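PDB 3NZE: putative transcriptional regulator, sugar-binding family from Arthrobacter aurescens, which probably regulates transcription as a SorC-family DNA-binding protein that responds to a sugar, this construct being its putative sugar-binding domain. Local coordinates for residues Val141-Ile144 with Leu145-Gln148; Ser130-Thr133 with Ala134-Glu138; Thr32-Glu35 with Ala36-Leu39. All coordinates share one frame; numbering follows the deposited sequence.

Interaction 1 of 3, residues Val141-Ile144 with Leu145-Gln148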
ATOM      1  N   VAL A 141     -10.238 -15.007 -12.018  1.00 21.36           N
ATOM      2  CA  VAL A 141     -10.063 -13.705 -11.389  1.00 19.39           C
ATOM      3  C   VAL A 141     -11.054 -13.536 -10.246  1.00 21.93           C
ATOM      4  O   VAL A 141     -10.679 -13.127  -9.145  1.00 24.81           O
ATOM      5  CB  VAL A 141     -10.213 -12.553 -12.397  1.00 21.07           C
ATOM      6  CG1 VAL A 141     -10.200 -11.210 -11.682  1.00 25.03           C
ATOM      7  CG2 VAL A 141      -9.099 -12.623 -13.445  1.00 22.00           C
ATOM      8  N   GLN A 142     -12.308 -13.882 -10.512  1.00 21.85           N
ATOM      9  CA  GLN A 142     -13.393 -13.702  -9.546  1.00 27.05           C
ATOM     10  C   GLN A 142     -13.143 -14.445  -8.237  1.00 28.25           C
ATOM     11  O   GLN A 142     -13.487 -13.950  -7.162  1.00 25.50           O
ATOM     12  CB  GLN A 142     -14.730 -14.129 -10.163  1.00 26.85           C
ATOM     13  CG  GLN A 142     -15.219 -13.185 -11.243  1.00 34.64           C
ATOM     14  CD  GLN A 142     -16.403 -13.729 -12.030  1.00 46.13           C
ATOM     15  OE1 GLN A 142     -16.716 -14.923 -11.976  1.00 43.28           O
ATOM     16  NE2 GLN A 142     -17.063 -12.851 -12.775  1.00 49.47           N
ATOM     17  N   ARG A 143     -12.535 -15.626  -8.313  1.00 26.38           N
ATOM     18  CA  ARG A 143     -12.258 -16.394  -7.107  0.52 31.35           C
ATOM     19  C   ARG A 143     -11.263 -15.655  -6.208  1.00 31.28           C
ATOM     20  O   ARG A 143     -11.338 -15.729  -4.983  1.00 29.62           O
ATOM     21  CB  ARG A 143     -11.744 -17.788  -7.458  0.52 36.96           C
ATOM     22  CG  ARG A 143     -12.757 -18.675  -8.180  0.52 45.98           C
ATOM     23  CD  ARG A 143     -13.897 -19.117  -7.267  0.52 53.46           C
ATOM     24  NE  ARG A 143     -14.876 -18.058  -7.040  0.52 60.30           N
ATOM     25  CZ  ARG A 143     -15.802 -17.699  -7.923  0.52 67.44           C
ATOM     26  NH1 ARG A 143     -15.871 -18.306  -9.100  0.52 69.28           N
ATOM     27  NH2 ARG A 143     -16.656 -16.726  -7.633  0.52 68.16           N
ATOM     28  N   ILE A 144     -10.337 -14.930  -6.824  1.00 21.30           N
ATOM     29  CA  ILE A 144      -9.416 -14.108  -6.051  1.00 18.22           C
ATOM     30  C   ILE A 144     -10.098 -12.839  -5.524  1.00 19.61           C
ATOM     31  O   ILE A 144      -9.872 -12.449  -4.379  1.00 23.89           O
ATOM     32  CB  ILE A 144      -8.154 -13.749  -6.858  1.00 20.69           C
ATOM     33  CG1 ILE A 144      -7.429 -15.034  -7.267  1.00 21.52           C
ATOM     34  CG2 ILE A 144      -7.221 -12.867  -6.024  1.00 20.80           C
ATOM     35  CD1 ILE A 144      -7.015 -15.899  -6.089  1.00 21.85           C
ATOM     36  N   LEU A 145     -10.928 -12.203  -6.347  1.00 20.45           N
ATOM     37  CA  LEU A 145     -11.690 -11.051  -5.891  1.00 22.23           C
ATOM     38  C   LEU A 145     -12.497 -11.420  -4.649  1.00 26.27           C
ATOM     39  O   LEU A 145     -12.635 -10.616  -3.729  1.00 27.40           O
ATOM     40  CB  LEU A 145     -12.607 -10.519  -7.001  1.00 26.53           C
ATOM     41  CG  LEU A 145     -11.883  -9.980  -8.241  1.00 26.47           C
ATOM     42  CD1 LEU A 145     -12.866  -9.569  -9.325  1.00 28.88           C
ATOM     43  CD2 LEU A 145     -10.958  -8.814  -7.860  1.00 23.29           C
ATOM     44  N   ASP A 146     -13.015 -12.648  -4.619  1.00 24.64           N
ATOM     45  CA  ASP A 146     -13.834 -13.106  -3.497  1.00 28.79           C
ATOM     46  C   ASP A 146     -13.005 -13.231  -2.218  1.00 27.89           C
ATOM     47  O   ASP A 146     -13.477 -12.908  -1.117  1.00 27.80           O
ATOM     48  CB  ASP A 146     -14.501 -14.448  -3.817  1.00 31.27           C
ATOM     49  CG  ASP A 146     -15.580 -14.336  -4.889  1.00 40.14           C
ATOM     50  OD1 ASP A 146     -16.027 -13.211  -5.198  1.00 41.65           O
ATOM     51  OD2 ASP A 146     -15.989 -15.392  -5.421  1.00 45.90           O
ATOM     52  N   LEU A 147     -11.776 -13.713  -2.366  1.00 26.54           N
ATOM     53  CA  LEU A 147     -10.861 -13.835  -1.233  1.00 24.00           C
ATOM     54  C   LEU A 147     -10.495 -12.459  -0.706  1.00 21.81           C
ATOM     55  O   LEU A 147     -10.455 -12.236   0.500  1.00 23.16           O
ATOM     56  CB  LEU A 147      -9.578 -14.572  -1.634  1.00 29.46           C
ATOM     57  CG  LEU A 147      -9.516 -16.064  -1.340  1.00 34.86           C
ATOM     58  CD1 LEU A 147      -8.145 -16.622  -1.748  1.00 31.40           C
ATOM     59  CD2 LEU A 147      -9.784 -16.321   0.133  1.00 31.57           C
ATOM     60  N   GLN A 148     -10.207 -11.541  -1.626  1.00 24.73           N
ATOM     61  CA  GLN A 148      -9.869 -10.179  -1.246  1.00 23.26           C
ATOM     62  C   GLN A 148     -10.994  -9.571  -0.419  1.00 19.57           C
ATOM     63  O   GLN A 148     -10.733  -8.859   0.545  1.00 21.56           O
ATOM     64  CB  GLN A 148      -9.609  -9.318  -2.481  1.00 19.74           C
ATOM     65  CG  GLN A 148      -8.292  -9.632  -3.190  1.00 22.59           C
ATOM     66  CD  GLN A 148      -8.150  -8.887  -4.505  1.00 22.43           C
ATOM     67  OE1 GLN A 148      -9.049  -8.164  -4.911  1.00 25.23           O
ATOM     68  NE2 GLN A 148      -7.011  -9.071  -5.183  1.00 24.11           N
TER
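I144 and Q148 meet one helical turn apart, through backbone and side chain together. I144 O accepts from Q148 N at 2.9 Å in a nearly straight bond, and the CG2 methyl of I144 lies 3.9 Å from Q148 NE2, the two side chains running obliquely across each other. Side-chain NE2 of Q148 has its hydrogen bond with Q87 O, which ties this end of the helix to the last residue of strand 84-87.

The same spacing recurs three residues earlier, between V141 and L145. L145 N is held by V141 O at 3.0 Å, within the carbonyl plane, while L145 CD1 rests 3.9 Å from V141 CG1. Both branched side chains point the same way, forming an apolar strip with W136 against L145. These i to i+4 pairs belong to the amphipathic helix 139-149, in a domain consistent with a Rossmann-like alpha/beta fold. I144 faces V86 and F120, and L147 touches I84 and E118; E118 is a calcium ligand in a structure of this protein, although no calcium is bound to this chain here.

On the solvent side D146 forms a salt bridge with R143, three residues back. R143 NH2 donates to D146 OD2 at 2.7 Å, reaching the syn side of the carboxylate but 22° out of its plane, while R143 NE adds a weak bond to the same oxygen. In this conformer, one of two for R143, bends at chi2 and chi3 (-70° and 77°) fold the arginine chain so that its guanidinium meets OD2 edge-on. D146 N bonds to Q142 O at 2.9 Å, and D146 CB lies 3.5 Å from that same oxygen.

Interaction 2 of 3, residues Ser130-Thr133 with Ala134-Glu138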
ATOM      1  N   SER A 130     -11.768  -1.739 -21.184  1.00 20.71           N
ATOM      2  CA  SER A 130     -12.500  -2.884 -21.709  1.00 25.16           C
ATOM      3  C   SER A 130     -11.802  -4.206 -21.373  1.00 23.08           C
ATOM      4  O   SER A 130     -12.460  -5.243 -21.252  1.00 28.49           O
ATOM      5  CB  SER A 130     -12.743  -2.755 -23.223  1.00 25.27           C
ATOM      6  OG  SER A 130     -11.526  -2.655 -23.948  1.00 29.60           O
ATOM      7  N   THR A 131     -10.481  -4.175 -21.218  1.00 25.41           N
ATOM      8  CA  THR A 131      -9.770  -5.385 -20.809  1.00 23.73           C
ATOM      9  C   THR A 131     -10.105  -5.732 -19.360  1.00 25.45           C
ATOM     10  O   THR A 131     -10.315  -6.899 -19.030  1.00 22.94           O
ATOM     11  CB  THR A 131      -8.242  -5.271 -20.977  1.00 20.77           C
ATOM     12  OG1 THR A 131      -7.951  -4.762 -22.284  1.00 25.64           O
ATOM     13  CG2 THR A 131      -7.592  -6.643 -20.801  1.00 21.15           C
ATOM     14  N   LYS A 132     -10.153  -4.725 -18.492  1.00 24.52           N
ATOM     15  CA  LYS A 132     -10.517  -4.982 -17.106  1.00 25.37           C
ATOM     16  C   LYS A 132     -11.900  -5.601 -17.021  1.00 23.25           C
ATOM     17  O   LYS A 132     -12.088  -6.604 -16.336  1.00 26.03           O
ATOM     18  CB  LYS A 132     -10.480  -3.719 -16.253  1.00 27.83           C
ATOM     19  CG  LYS A 132     -10.845  -4.032 -14.803  1.00 31.98           C
ATOM     20  CD  LYS A 132     -10.946  -2.807 -13.936  1.00 39.43           C
ATOM     21  CE  LYS A 132     -11.282  -3.205 -12.508  1.00 32.69           C
ATOM     22  NZ  LYS A 132     -11.289  -2.028 -11.610  1.00 39.75           N
ATOM     23  N   THR A 133     -12.862  -4.992 -17.716  1.00 23.41           N
ATOM     24  CA  THR A 133     -14.223  -5.501 -17.767  1.00 26.49           C
ATOM     25  C   THR A 133     -14.246  -6.977 -18.141  1.00 27.48           C
ATOM     26  O   THR A 133     -14.887  -7.793 -17.468  1.00 27.51           O
ATOM     27  CB  THR A 133     -15.074  -4.696 -18.770  1.00 33.28           C
ATOM     28  OG1 THR A 133     -15.150  -3.334 -18.332  1.00 31.40           O
ATOM     29  CG2 THR A 133     -16.479  -5.274 -18.876  1.00 31.23           C
ATOM     30  N   ALA A 134     -13.536  -7.316 -19.213  1.00 27.10           N
ATOM     31  CA  ALA A 134     -13.458  -8.705 -19.659  1.00 29.53           C
ATOM     32  C   ALA A 134     -12.853  -9.623 -18.587  1.00 25.87           C
ATOM     33  O   ALA A 134     -13.434 -10.647 -18.238  1.00 26.17           O
ATOM     34  CB  ALA A 134     -12.676  -8.802 -20.962  1.00 31.24           C
HETATM   35  N   MSE A 135     -11.690  -9.249 -18.057  1.00 22.77           N
HETATM   36  CA  MSE A 135     -11.022 -10.060 -17.045  1.00 21.46           C
HETATM   37  C   MSE A 135     -11.823 -10.254 -15.757  1.00 28.29           C
HETATM   38  O   MSE A 135     -11.703 -11.288 -15.095  1.00 24.09           O
HETATM   39  CB  MSE A 135      -9.642  -9.485 -16.720  1.00 21.29           C
HETATM   40  CG  MSE A 135      -8.611  -9.807 -17.784  1.00 22.30           C
HETATM   41 SE   MSE A 135      -8.017 -11.677 -17.739  0.75 28.31          SE
HETATM   42  CE  MSE A 135      -6.753 -11.465 -16.264  1.00 25.39           C
ATOM     43  N   TRP A 136     -12.634  -9.265 -15.393  1.00 21.24           N
ATOM     44  CA  TRP A 136     -13.427  -9.367 -14.176  1.00 24.70           C
ATOM     45  C   TRP A 136     -14.614 -10.323 -14.340  1.00 29.18           C
ATOM     46  O   TRP A 136     -15.359 -10.574 -13.392  1.00 32.85           O
ATOM     47  CB  TRP A 136     -13.869  -7.969 -13.694  1.00 23.92           C
ATOM     48  CG  TRP A 136     -12.980  -7.392 -12.607  1.00 27.01           C
ATOM     49  CD1 TRP A 136     -13.392  -6.821 -11.439  1.00 29.80           C
ATOM     50  CD2 TRP A 136     -11.538  -7.363 -12.578  1.00 27.93           C
ATOM     51  NE1 TRP A 136     -12.309  -6.423 -10.695  1.00 30.37           N
ATOM     52  CE2 TRP A 136     -11.159  -6.751 -11.366  1.00 30.39           C
ATOM     53  CE3 TRP A 136     -10.535  -7.794 -13.457  1.00 24.37           C
ATOM     54  CZ2 TRP A 136      -9.825  -6.546 -11.012  1.00 27.56           C
ATOM     55  CZ3 TRP A 136      -9.203  -7.593 -13.106  1.00 25.02           C
ATOM     56  CH2 TRP A 136      -8.860  -6.981 -11.885  1.00 28.03           C
ATOM     57  N   ASN A 137     -14.775 -10.851 -15.551  1.00 28.83           N
ATOM     58  CA  ASN A 137     -15.782 -11.866 -15.840  1.00 31.56           C
ATOM     59  C   ASN A 137     -15.181 -13.265 -15.930  1.00 30.01           C
ATOM     60  O   ASN A 137     -15.859 -14.226 -16.304  1.00 27.91           O
ATOM     61  CB  ASN A 137     -16.487 -11.546 -17.148  1.00 35.84           C
ATOM     62  CG  ASN A 137     -17.959 -11.310 -16.957  1.00 54.78           C
ATOM     63  OD1 ASN A 137     -18.395 -10.176 -16.761  1.00 64.05           O
ATOM     64  ND2 ASN A 137     -18.738 -12.387 -16.988  1.00 56.23           N
ATOM     65  N   GLU A 138     -13.899 -13.372 -15.605  1.00 23.26           N
ATOM     66  CA  GLU A 138     -13.232 -14.665 -15.604  1.00 22.12           C
ATOM     67  C   GLU A 138     -13.327 -15.293 -14.221  1.00 21.99           C
ATOM     68  O   GLU A 138     -13.083 -14.629 -13.218  1.00 21.43           O
ATOM     69  CB  GLU A 138     -11.766 -14.483 -15.987  1.00 21.53           C
ATOM     70  CG  GLU A 138     -11.588 -14.016 -17.429  1.00 20.60           C
ATOM     71  CD  GLU A 138     -11.832 -15.142 -18.438  1.00 21.37           C
ATOM     72  OE1 GLU A 138     -11.328 -16.256 -18.207  1.00 23.52           O
ATOM     73  OE2 GLU A 138     -12.513 -14.899 -19.458  1.00 26.52           O
TER
HETATM   74  O   HOH W   1     -17.052  -7.691 -16.003  1.00 29.89           O
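K132 CE sits over one face of the W136 indole, offset toward its rim, a CH-pi contact between residues four apart. CE is 4.0 Å from the centroid of the five-membered ring, 21° off the ring normal, while K132 CG comes 4.0 Å from W136 CE3. With CG anti to the backbone N (chi1 -179°) and every later torsion extended, the chain carries NZ past the indole to a weak hydrogen bond with S212 O.

Backbone bonds hold the last turns of helix 129-135. M135 N donates to T131 O at 2.9 Å, W136 N to K132 O at 2.9 Å, and A134 N to S130 O at 3.1 Å.

This is the C-terminal end of that helix. A type I beta turn from M135 to E138, with E138 N bonded to M135 O at 3.1 Å, breaks the helix and delivers E138 as N-cap of helix 139-149.

A water bridges the exposed side: it donates to T133 O at 2.6 Å and to N137 OD1 at 2.9 Å, linking the carbonyl of the last turn to the side chain that follows.

Interaction 3 of 3, residues Thr32-Glu35 with Ala36-Leu39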
ATOM      1  N   THR A  32      20.031  12.382   7.245  1.00 68.06           N
ATOM      2  CA  THR A  32      20.963  12.378   6.125  1.00 67.80           C
ATOM      3  C   THR A  32      21.056  11.037   5.407  1.00 63.00           C
ATOM      4  O   THR A  32      21.794  10.904   4.433  1.00 67.30           O
ATOM      5  CB  THR A  32      22.370  12.771   6.597  1.00 72.54           C
ATOM      6  OG1 THR A  32      22.861  11.780   7.511  1.00 74.78           O
ATOM      7  CG2 THR A  32      22.332  14.123   7.296  1.00 71.18           C
ATOM      8  N   LEU A  33      20.317  10.045   5.891  1.00 55.60           N
ATOM      9  CA  LEU A  33      20.311   8.729   5.261  1.00 48.03           C
ATOM     10  C   LEU A  33      19.641   8.823   3.895  1.00 48.30           C
ATOM     11  O   LEU A  33      18.892   9.764   3.636  1.00 52.47           O
ATOM     12  CB  LEU A  33      19.575   7.725   6.148  1.00 44.57           C
ATOM     13  CG  LEU A  33      20.331   6.454   6.527  1.00 45.01           C
ATOM     14  CD1 LEU A  33      21.806   6.755   6.755  1.00 41.28           C
ATOM     15  CD2 LEU A  33      19.713   5.803   7.758  1.00 44.34           C
ATOM     16  N   ASN A  34      19.907   7.852   3.027  1.00 47.13           N
ATOM     17  CA  ASN A  34      19.324   7.852   1.688  1.00 52.29           C
ATOM     18  C   ASN A  34      17.953   7.171   1.650  1.00 47.08           C
ATOM     19  O   ASN A  34      17.514   6.596   2.645  1.00 37.81           O
ATOM     20  CB  ASN A  34      20.278   7.202   0.686  1.00 55.86           C
ATOM     21  CG  ASN A  34      19.875   5.787   0.332  1.00 63.84           C
ATOM     22  OD1 ASN A  34      19.777   4.921   1.201  1.00 64.75           O
ATOM     23  ND2 ASN A  34      19.640   5.544  -0.952  1.00 68.75           N
ATOM     24  N   GLU A  35      17.281   7.236   0.504  1.00 42.99           N
ATOM     25  CA  GLU A  35      15.925   6.697   0.386  1.00 43.43           C
ATOM     26  C   GLU A  35      15.825   5.219   0.752  1.00 41.74           C
ATOM     27  O   GLU A  35      14.963   4.817   1.542  1.00 30.54           O
ATOM     28  CB  GLU A  35      15.369   6.910  -1.025  1.00 44.44           C
ATOM     29  CG  GLU A  35      14.619   8.218  -1.204  1.00 53.99           C
ATOM     30  CD  GLU A  35      13.448   8.092  -2.167  1.00 63.30           C
ATOM     31  OE1 GLU A  35      12.468   8.856  -2.018  1.00 65.78           O
ATOM     32  OE2 GLU A  35      13.498   7.223  -3.063  1.00 66.97           O
ATOM     33  N   ALA A  36      16.698   4.413   0.159  1.00 33.51           N
ATOM     34  CA  ALA A  36      16.658   2.971   0.361  1.00 32.60           C
ATOM     35  C   ALA A  36      16.915   2.621   1.825  1.00 29.90           C
ATOM     36  O   ALA A  36      16.235   1.764   2.390  1.00 28.29           O
ATOM     37  CB  ALA A  36      17.672   2.275  -0.539  1.00 38.13           C
ATOM     38  N   GLU A  37      17.899   3.283   2.427  1.00 29.00           N
ATOM     39  CA  GLU A  37      18.282   2.985   3.806  1.00 29.85           C
ATOM     40  C   GLU A  37      17.215   3.467   4.781  1.00 29.83           C
ATOM     41  O   GLU A  37      16.981   2.843   5.809  1.00 25.75           O
ATOM     42  CB  GLU A  37      19.634   3.607   4.156  1.00 33.19           C
ATOM     43  CG  GLU A  37      20.824   2.978   3.421  1.00 43.29           C
ATOM     44  CD  GLU A  37      20.952   1.471   3.638  1.00 52.54           C
ATOM     45  OE1 GLU A  37      20.362   0.935   4.604  1.00 49.93           O
ATOM     46  OE2 GLU A  37      21.656   0.817   2.833  1.00 56.88           O
ATOM     47  N   THR A  38      16.578   4.584   4.451  1.00 24.52           N
ATOM     48  CA  THR A  38      15.487   5.108   5.261  1.00 25.13           C
ATOM     49  C   THR A  38      14.304   4.152   5.210  1.00 22.98           C
ATOM     50  O   THR A  38      13.708   3.842   6.238  1.00 21.27           O
ATOM     51  CB  THR A  38      15.059   6.509   4.782  1.00 26.64           C
ATOM     52  OG1 THR A  38      16.170   7.403   4.886  1.00 27.37           O
ATOM     53  CG2 THR A  38      13.921   7.045   5.626  1.00 25.97           C
ATOM     54  N   LEU A  39      13.970   3.684   4.010  1.00 22.98           N
ATOM     55  CA  LEU A  39      12.885   2.731   3.837  1.00 20.23           C
ATOM     56  C   LEU A  39      13.176   1.444   4.591  1.00 23.49           C
ATOM     57  O   LEU A  39      12.291   0.849   5.191  1.00 21.96           O
ATOM     58  CB  LEU A  39      12.681   2.415   2.350  1.00 23.39           C
ATOM     59  CG  LEU A  39      11.693   1.290   2.031  1.00 23.68           C
ATOM     60  CD1 LEU A  39      10.317   1.567   2.647  1.00 23.72           C
ATOM     61  CD2 LEU A  39      11.575   1.048   0.517  1.00 27.17           C
TER
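N34 O is gripped by two donors of one residue, the backbone N of T38 at 2.9 Å and the hydroxyl OG1 of T38 at 2.7 Å. The oxygen belongs to the N-cap of helix 35-50, which follows strand 23-27 and its loop. The two donors come from different directions: the T38 amide approaches nearly along the C=O axis, whereas the hydroxyl stands above the carbonyl plane, 45° out of it. T38 OG1 gets there because it lies anti to its own carbonyl carbon (chi1 -60°), turned back toward the preceding turn.

The side chain of N34 supplies the cap itself. Its OD1 accepts from E37 N at 2.8 Å, with that donor tilted 34° from the amide plane, and so satisfies an N-H of the first turn that has no earlier helical carbonyl to use. The same OD1 lies 3.1 Å from E37 CG. The partial positive charge of a helix start would probably favour a carbonyl oxygen here. E37 directs its carboxylate elsewhere, into a salt bridge with R41 one turn on.

L33, from the preceding loop, packs against the first turn. Its CG lies 3.8 Å from E37 CB, the two side chains crossing at a slant, and its CB is 3.6 Å from T38 OG1, beside the carbonyl oxygen that takes two hydrogen bonds. Regular alpha-helical bonding continues at the next residue, where L39 N donates to E35 O at 2.9 Å and L39 CB sits 3.4 Å from the same oxygen.

From the N terminus the chain first forms interaction 3, where the loop after strand 23-27 enters helix 35-50. Some ninety residues later comes interaction 2, at the end of helix 129-135, and interaction 1 follows on helix 139-149. Each is local and closes only a turn, and the three run in series without nesting or crossing. Interactions 1 and 2 touch: the turn between their helices is fastened by a probable hydrogen bond from Q142 NE2 to W136 O, while V141 CB packs against M135 O. Interaction 3 lies across the centre of the chain, with centres about 36 Å from interaction 1 and 39 Å from interaction 2.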